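Local coordinates for ABC transporter substrate-binding protein (Rhizobium radiobacter, PDB 6TFX) that binds the mannityl-opine mannopinic acid as the periplasmic solute-binding protein of an ABC transporter, probably delivering it for import into the bacterium, at residues A[87-99]-A[113-126]. Numbering follows the deposited sequence.
Sequences TADDVVFSLDKAR and IQKVEAVDAKTVRI
R99, just past the end of helix 88-98, reaches over the start of strand 113-118. Its CB points toward the strand, and a chi1 of 71° carries the chain, extended from CG to NE, across I113. CD meets I113 CG2 at 3.9 Å; CZ lies near the same methyl, which sits over one face of the guanidinium. NE bonds D96 OD1 at 2.9 Å (N-H...O 157°), and NH2 reaches the same oxygen, which lies in the guanidinium plane; this side-on salt bridge helps orient the group. At the tip, a water bridges NH1 and I113 O, while NH2 bonds weakly to Q114 O at 3.4 Å and to a second water held by V116 N.

V116 CG1 lies against V92 CG2, and V116 CG2 against L95 CB; L95 CD1 touches I126 CD1 at 3.9 Å. A88 CB touches A118 CB and V124 CG2, each 3.7 Å away, and comes nearest to D120 O, 3.2 Å. A88 N bonds A121 O, 2.8 Å, in the turn joining the strands, beside the T87-D90 capping box. With axes 7.4 Å apart and 164° between directions, the helix runs nearly antiparallel to strand 113-118, packing on a four-stranded antiparallel sheet, chiefly over strands 113-118 and 123-128: an alpha+beta layer within this family 5 solute-binding protein.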
ATOM      1  N   THR A  87     -10.044 -21.425  14.093  1.00 18.46           N
ATOM      2  CA  THR A  87      -9.409 -22.747  14.007  1.00 18.11           C
ATOM      3  C   THR A  87      -8.400 -22.809  12.882  1.00 20.27           C
ATOM      4  O   THR A  87      -8.407 -21.966  11.978  1.00 19.25           O
ATOM      5  CB  THR A  87     -10.463 -23.853  13.737  1.00 25.26           C
ATOM      6  OG1 THR A  87     -10.995 -23.669  12.419  1.00 25.24           O
ATOM      7  CG2 THR A  87     -11.569 -23.891  14.796  1.00 26.27           C
ATOM      8  N   ALA A  88      -7.610 -23.884  12.884  1.00 19.10           N
ATOM      9  CA  ALA A  88      -6.662 -24.162  11.802  1.00 19.00           C
ATOM     10  C   ALA A  88      -7.401 -24.249  10.447  1.00 20.91           C
ATOM     11  O   ALA A  88      -6.850 -23.802   9.434  1.00 20.14           O
ATOM     12  CB  ALA A  88      -5.928 -25.461  12.077  1.00 20.47           C
ATOM     13  N   ASP A  89      -8.681 -24.749  10.422  1.00 19.40           N
ATOM     14  CA  ASP A  89      -9.423 -24.785   9.149  1.00 19.30           C
ATOM     15  C   ASP A  89      -9.639 -23.379   8.553  1.00 21.89           C
ATOM     16  O   ASP A  89      -9.651 -23.233   7.332  1.00 19.79           O
ATOM     17  CB  ASP A  89     -10.773 -25.498   9.324  1.00 21.10           C
ATOM     18  CG  ASP A  89     -10.676 -27.027   9.413  1.00 30.81           C
ATOM     19  OD1 ASP A  89      -9.565 -27.581   9.179  1.00 27.92           O
ATOM     20  OD2 ASP A  89     -11.709 -27.670   9.698  1.00 37.65           O
ATOM     21  N   ASP A  90      -9.832 -22.354   9.409  1.00 18.78           N
ATOM     22  CA  ASP A  90      -9.983 -20.976   8.920  1.00 17.61           C
ATOM     23  C   ASP A  90      -8.668 -20.501   8.301  1.00 19.19           C
ATOM     24  O   ASP A  90      -8.681 -19.788   7.300  1.00 19.98           O
ATOM     25  CB  ASP A  90     -10.344 -20.031  10.084  1.00 18.03           C
ATOM     26  CG  ASP A  90     -11.729 -20.287  10.637  1.00 21.06           C
ATOM     27  OD1 ASP A  90     -12.672 -20.437   9.826  1.00 20.52           O
ATOM     28  OD2 ASP A  90     -11.876 -20.314  11.890  1.00 21.16           O
ATOM     29  N   VAL A  91      -7.528 -20.858   8.935  1.00 16.64           N
ATOM     30  CA  VAL A  91      -6.208 -20.459   8.430  1.00 15.79           C
ATOM     31  C   VAL A  91      -5.949 -21.108   7.074  1.00 19.53           C
ATOM     32  O   VAL A  91      -5.498 -20.432   6.147  1.00 18.80           O
ATOM     33  CB  VAL A  91      -5.088 -20.764   9.447  1.00 19.73           C
ATOM     34  CG1 VAL A  91      -3.711 -20.462   8.855  1.00 20.14           C
ATOM     35  CG2 VAL A  91      -5.315 -19.985  10.743  1.00 19.58           C
ATOM     36  N   VAL A  92      -6.231 -22.428   6.960  1.00 17.04           N
ATOM     37  CA  VAL A  92      -6.062 -23.132   5.687  1.00 17.05           C
ATOM     38  C   VAL A  92      -6.929 -22.458   4.633  1.00 19.63           C
ATOM     39  O   VAL A  92      -6.447 -22.183   3.538  1.00 19.78           O
ATOM     40  CB  VAL A  92      -6.426 -24.641   5.831  1.00 20.17           C
ATOM     41  CG1 VAL A  92      -6.417 -25.341   4.473  1.00 20.48           C
ATOM     42  CG2 VAL A  92      -5.451 -25.322   6.799  1.00 20.03           C
ATOM     43  N   PHE A  93      -8.224 -22.201   4.962  1.00 15.65           N
ATOM     44  CA  PHE A  93      -9.117 -21.586   4.000  1.00 16.71           C
ATOM     45  C   PHE A  93      -8.580 -20.211   3.552  1.00 18.16           C
ATOM     46  O   PHE A  93      -8.539 -19.902   2.348  1.00 18.62           O
ATOM     47  CB  PHE A  93     -10.524 -21.436   4.601  1.00 19.43           C
ATOM     48  CG  PHE A  93     -11.448 -20.627   3.721  1.00 20.93           C
ATOM     49  CD1 PHE A  93     -12.082 -21.210   2.628  1.00 24.44           C
ATOM     50  CD2 PHE A  93     -11.638 -19.266   3.950  1.00 23.03           C
ATOM     51  CE1 PHE A  93     -12.904 -20.445   1.787  1.00 24.86           C
ATOM     52  CE2 PHE A  93     -12.446 -18.502   3.099  1.00 25.45           C
ATOM     53  CZ  PHE A  93     -13.065 -19.097   2.028  1.00 24.26           C
ATOM     54  N   SER A  94      -8.147 -19.400   4.531  1.00 16.04           N
ATOM     55  CA  SER A  94      -7.696 -18.035   4.239  1.00 15.95           C
ATOM     56  C   SER A  94      -6.445 -17.989   3.390  1.00 17.94           C
ATOM     57  O   SER A  94      -6.415 -17.251   2.398  1.00 18.59           O
ATOM     58  CB  SER A  94      -7.469 -17.250   5.521  1.00 19.73           C
ATOM     59  OG  SER A  94      -8.663 -17.173   6.265  1.00 24.50           O
ATOM     60  N   LEU A  95      -5.404 -18.751   3.784  1.00 15.83           N
ATOM     61  CA  LEU A  95      -4.129 -18.758   3.040  1.00 16.72           C
ATOM     62  C   LEU A  95      -4.293 -19.388   1.673  1.00 19.69           C
ATOM     63  O   LEU A  95      -3.701 -18.900   0.707  1.00 19.60           O
ATOM     64  CB  LEU A  95      -3.012 -19.429   3.849  1.00 17.38           C
ATOM     65  CG  LEU A  95      -2.617 -18.658   5.103  1.00 20.83           C
ATOM     66  CD1 LEU A  95      -1.493 -19.383   5.826  1.00 19.84           C
ATOM     67  CD2 LEU A  95      -2.148 -17.198   4.770  1.00 24.05           C
ATOM     68  N   ASP A  96      -5.189 -20.413   1.548  1.00 15.91           N
ATOM     69  CA  ASP A  96      -5.398 -20.958   0.207  1.00 15.75           C
ATOM     70  C   ASP A  96      -6.125 -19.938  -0.664  1.00 18.17           C
ATOM     71  O   ASP A  96      -5.935 -19.924  -1.885  1.00 20.73           O
ATOM     72  CB  ASP A  96      -6.226 -22.247   0.257  1.00 18.23           C
ATOM     73  CG  ASP A  96      -5.447 -23.462   0.717  1.00 27.65           C
ATOM     74  OD1 ASP A  96      -4.182 -23.387   0.759  1.00 25.37           O
ATOM     75  OD2 ASP A  96      -6.092 -24.500   1.019  1.00 31.91           O
ATOM     76  N   LYS A  97      -7.005 -19.124  -0.051  1.00 16.91           N
ATOM     77  CA  LYS A  97      -7.719 -18.076  -0.791  1.00 16.47           C
ATOM     78  C   LYS A  97      -6.701 -16.996  -1.211  1.00 18.75           C
ATOM     79  O   LYS A  97      -6.659 -16.638  -2.376  1.00 17.58           O
ATOM     80  CB  LYS A  97      -8.838 -17.464   0.058  1.00 19.05           C
ATOM     81  CG  LYS A  97      -9.657 -16.411  -0.683  1.00 19.38           C
ATOM     82  CD  LYS A  97     -10.799 -15.910   0.198  1.00 18.61           C
ATOM     83  CE  LYS A  97     -11.574 -14.781  -0.445  1.00 21.08           C
ATOM     84  NZ  LYS A  97     -10.720 -13.582  -0.674  1.00 21.92           N
ATOM     85  N   ALA A  98      -5.836 -16.554  -0.275  1.00 17.39           N
ATOM     86  CA  ALA A  98      -4.826 -15.521  -0.537  1.00 18.49           C
ATOM     87  C   ALA A  98      -3.902 -15.905  -1.695  1.00 20.53           C
ATOM     88  O   ALA A  98      -3.510 -15.034  -2.464  1.00 21.34           O
ATOM     89  CB  ALA A  98      -3.993 -15.300   0.721  1.00 19.83           C
ATOM     90  N   ARG A  99      -3.551 -17.193  -1.809  1.00 16.74           N
ATOM     91  CA  ARG A  99      -2.614 -17.652  -2.831  1.00 17.41           C
ATOM     92  C   ARG A  99      -3.260 -18.057  -4.159  1.00 19.58           C
ATOM     93  O   ARG A  99      -2.556 -18.494  -5.069  1.00 18.65           O
ATOM     94  CB  ARG A  99      -1.713 -18.764  -2.281  1.00 20.27           C
ATOM     95  CG  ARG A  99      -2.376 -20.100  -2.041  1.00 23.04           C
ATOM     96  CD  ARG A  99      -1.555 -20.840  -0.990  1.00 22.54           C
ATOM     97  NE  ARG A  99      -1.999 -22.226  -0.808  1.00 26.56           N
ATOM     98  CZ  ARG A  99      -1.533 -23.259  -1.498  1.00 35.58           C
ATOM     99  NH1 ARG A  99      -0.617 -23.078  -2.443  1.00 25.75           N
ATOM    100  NH2 ARG A  99      -1.983 -24.482  -1.257  1.00 32.76           N
ATOM    101  N   ILE A 113       4.491 -20.962  -1.686  1.00 17.93           N
ATOM    102  CA  ILE A 113       3.803 -21.838  -0.742  1.00 18.10           C
ATOM    103  C   ILE A 113       3.331 -23.074  -1.529  1.00 19.88           C
ATOM    104  O   ILE A 113       2.690 -22.911  -2.573  1.00 20.88           O
ATOM    105  CB  ILE A 113       2.613 -21.122  -0.039  1.00 21.16           C
ATOM    106  CG1 ILE A 113       3.123 -20.017   0.932  1.00 22.02           C
ATOM    107  CG2 ILE A 113       1.741 -22.141   0.702  1.00 22.64           C
ATOM    108  CD1 ILE A 113       1.963 -19.324   1.828  1.00 28.68           C
ATOM    109  N   GLN A 114       3.640 -24.282  -1.038  1.00 18.34           N
ATOM    110  CA  GLN A 114       3.204 -25.507  -1.706  1.00 18.89           C
ATOM    111  C   GLN A 114       1.853 -25.941  -1.127  1.00 22.45           C
ATOM    112  O   GLN A 114       0.909 -26.192  -1.881  1.00 22.76           O
ATOM    113  CB  GLN A 114       4.242 -26.626  -1.527  1.00 19.40           C
ATOM    114  CG  GLN A 114       3.903 -27.832  -2.365  1.00 23.66           C
ATOM    115  CD  GLN A 114       4.569 -29.097  -1.883  1.00 33.33           C
ATOM    116  OE1 GLN A 114       5.698 -29.084  -1.382  1.00 32.72           O
ATOM    117  NE2 GLN A 114       3.868 -30.222  -2.049  1.00 29.14           N
ATOM    118  N   LYS A 115       1.776 -26.064   0.220  1.00 18.63           N
ATOM    119  CA  LYS A 115       0.521 -26.457   0.849  1.00 19.84           C
ATOM    120  C   LYS A 115       0.362 -25.875   2.238  1.00 20.96           C
ATOM    121  O   LYS A 115       1.341 -25.468   2.866  1.00 18.88           O
ATOM    122  CB  LYS A 115       0.302 -27.981   0.832  1.00 26.02           C
ATOM    123  CG  LYS A 115       1.500 -28.805   1.217  1.00 30.67           C
ATOM    124  CD  LYS A 115       1.315 -30.283   0.855  1.00 30.43           C
ATOM    125  CE  LYS A 115       2.423 -31.103   1.461  1.00 41.50           C
ATOM    126  NZ  LYS A 115       2.268 -32.550   1.147  1.00 53.50           N
ATOM    127  N   VAL A 116      -0.903 -25.792   2.686  1.00 17.83           N
ATOM    128  CA  VAL A 116      -1.264 -25.297   4.021  1.00 17.40           C
ATOM    129  C   VAL A 116      -2.228 -26.361   4.528  1.00 20.49           C
ATOM    130  O   VAL A 116      -3.254 -26.632   3.877  1.00 19.50           O
ATOM    131  CB  VAL A 116      -1.923 -23.894   3.987  1.00 19.89           C
ATOM    132  CG1 VAL A 116      -2.157 -23.386   5.413  1.00 19.82           C
ATOM    133  CG2 VAL A 116      -1.057 -22.901   3.201  1.00 19.40           C
ATOM    134  N   GLU A 117      -1.894 -26.965   5.672  1.00 18.99           N
ATOM    135  CA  GLU A 117      -2.678 -28.079   6.218  1.00 19.19           C
ATOM    136  C   GLU A 117      -3.022 -27.902   7.689  1.00 22.41           C
ATOM    137  O   GLU A 117      -2.204 -27.412   8.466  1.00 21.29           O
ATOM    138  CB  GLU A 117      -1.889 -29.394   6.060  1.00 21.67           C
ATOM    139  CG  GLU A 117      -1.567 -29.737   4.614  1.00 29.62           C
ATOM    140  CD  GLU A 117      -0.614 -30.894   4.408  1.00 44.14           C
ATOM    141  OE1 GLU A 117       0.558 -30.800   4.845  1.00 27.13           O
ATOM    142  OE2 GLU A 117      -1.038 -31.891   3.781  1.00 38.70           O
ATOM    143  N   ALA A 118      -4.230 -28.359   8.072  1.00 19.85           N
ATOM    144  CA  ALA A 118      -4.669 -28.337   9.460  1.00 20.03           C
ATOM    145  C   ALA A 118      -4.265 -29.684  10.051  1.00 24.66           C
ATOM    146  O   ALA A 118      -4.863 -30.713   9.696  1.00 24.88           O
ATOM    147  CB  ALA A 118      -6.186 -28.165   9.524  1.00 21.19           C
ATOM    148  N   VAL A 119      -3.231 -29.694  10.907  1.00 22.02           N
ATOM    149  CA  VAL A 119      -2.739 -30.937  11.545  1.00 22.91           C
ATOM    150  C   VAL A 119      -3.775 -31.346  12.602  1.00 28.46           C
ATOM    151  O   VAL A 119      -4.095 -32.524  12.753  1.00 29.50           O
ATOM    152  CB  VAL A 119      -1.323 -30.747  12.135  1.00 27.40           C
ATOM    153  CG1 VAL A 119      -0.857 -31.994  12.881  1.00 28.38           C
ATOM    154  CG2 VAL A 119      -0.331 -30.379  11.033  1.00 27.01           C
ATOM    155  N   ASP A 120      -4.301 -30.343  13.311  1.00 24.78           N
ATOM    156  CA  ASP A 120      -5.399 -30.455  14.272  1.00 25.25           C
ATOM    157  C   ASP A 120      -6.040 -29.083  14.360  1.00 26.90           C
ATOM    158  O   ASP A 120      -5.574 -28.176  13.656  1.00 25.71           O
ATOM    159  CB  ASP A 120      -4.943 -31.030  15.632  1.00 27.98           C
ATOM    160  CG  ASP A 120      -3.871 -30.238  16.336  1.00 35.65           C
ATOM    161  OD1 ASP A 120      -3.958 -28.988  16.333  1.00 30.72           O
ATOM    162  OD2 ASP A 120      -2.955 -30.871  16.928  1.00 43.23           O
ATOM    163  N   ALA A 121      -7.085 -28.898  15.199  1.00 24.47           N
ATOM    164  CA  ALA A 121      -7.806 -27.611  15.284  1.00 23.34           C
ATOM    165  C   ALA A 121      -6.942 -26.407  15.667  1.00 25.63           C
ATOM    166  O   ALA A 121      -7.319 -25.268  15.354  1.00 24.49           O
ATOM    167  CB  ALA A 121      -8.993 -27.726  16.230  1.00 24.58           C
ATOM    168  N   LYS A 122      -5.787 -26.648  16.331  1.00 21.87           N
ATOM    169  CA  LYS A 122      -4.910 -25.556  16.765  1.00 21.05           C
ATOM    170  C   LYS A 122      -3.484 -25.637  16.188  1.00 23.05           C
ATOM    171  O   LYS A 122      -2.568 -25.059  16.762  1.00 23.64           O
ATOM    172  CB  LYS A 122      -4.887 -25.454  18.313  1.00 25.32           C
ATOM    173  CG  LYS A 122      -4.320 -26.698  19.027  1.00 43.28           C
ATOM    174  CD  LYS A 122      -4.338 -26.563  20.552  1.00 55.32           C
ATOM    175  CE  LYS A 122      -4.076 -27.878  21.249  1.00 65.47           C
ATOM    176  NZ  LYS A 122      -2.751 -27.900  21.923  1.00 76.22           N
ATOM    177  N   THR A 123      -3.282 -26.390  15.104  1.00 18.58           N
ATOM    178  CA  THR A 123      -1.948 -26.547  14.531  1.00 18.30           C
ATOM    179  C   THR A 123      -2.042 -26.459  13.013  1.00 20.81           C
ATOM    180  O   THR A 123      -2.792 -27.226  12.405  1.00 19.49           O
ATOM    181  CB  THR A 123      -1.331 -27.895  14.973  1.00 26.56           C
ATOM    182  OG1 THR A 123      -1.354 -27.965  16.401  1.00 26.01           O
ATOM    183  CG2 THR A 123       0.097 -28.079  14.475  1.00 23.67           C
ATOM    184  N   VAL A 124      -1.257 -25.534  12.415  1.00 17.79           N
ATOM    185  CA  VAL A 124      -1.215 -25.312  10.968  1.00 17.94           C
ATOM    186  C   VAL A 124       0.196 -25.644  10.483  1.00 21.15           C
ATOM    187  O   VAL A 124       1.170 -25.143  11.049  1.00 19.85           O
ATOM    188  CB  VAL A 124      -1.547 -23.823  10.642  1.00 20.73           C
ATOM    189  CG1 VAL A 124      -1.391 -23.547   9.142  1.00 21.45           C
ATOM    190  CG2 VAL A 124      -2.959 -23.466  11.104  1.00 20.13           C
ATOM    191  N   ARG A 125       0.295 -26.437   9.413  1.00 16.85           N
ATOM    192  CA  ARG A 125       1.580 -26.766   8.821  1.00 16.26           C
ATOM    193  C   ARG A 125       1.619 -26.108   7.443  1.00 19.86           C
ATOM    194  O   ARG A 125       0.743 -26.356   6.622  1.00 18.84           O
ATOM    195  CB  ARG A 125       1.745 -28.279   8.673  1.00 19.14           C
ATOM    196  CG  ARG A 125       3.083 -28.711   8.042  1.00 21.93           C
ATOM    197  CD  ARG A 125       3.122 -30.217   7.768  1.00 24.38           C
ATOM    198  NE  ARG A 125       2.997 -30.990   8.999  1.00 27.38           N
ATOM    199  CZ  ARG A 125       2.554 -32.242   9.060  1.00 47.77           C
ATOM    200  NH1 ARG A 125       2.184 -32.878   7.953  1.00 35.99           N
ATOM    201  NH2 ARG A 125       2.471 -32.866  10.229  1.00 36.49           N
ATOM    202  N   ILE A 126       2.639 -25.280   7.200  1.00 15.92           N
ATOM    203  CA  ILE A 126       2.823 -24.624   5.898  1.00 15.13           C
ATOM    204  C   ILE A 126       4.090 -25.232   5.283  1.00 17.89           C
ATOM    205  O   ILE A 126       5.151 -25.196   5.901  1.00 16.81           O
ATOM    206  CB  ILE A 126       2.975 -23.089   6.051  1.00 18.85           C
ATOM    207  CG1 ILE A 126       1.689 -22.494   6.689  1.00 19.79           C
ATOM    208  CG2 ILE A 126       3.299 -22.432   4.697  1.00 17.94           C
ATOM    209  CD1 ILE A 126       1.779 -21.042   7.062  1.00 20.56           C
TER
HETATM  210  O   HOH W   1       0.856 -20.952  -3.767  1.00 21.92           O
HETATM  211  O   HOH W   2      -2.866 -26.683   0.769  1.00 34.09           O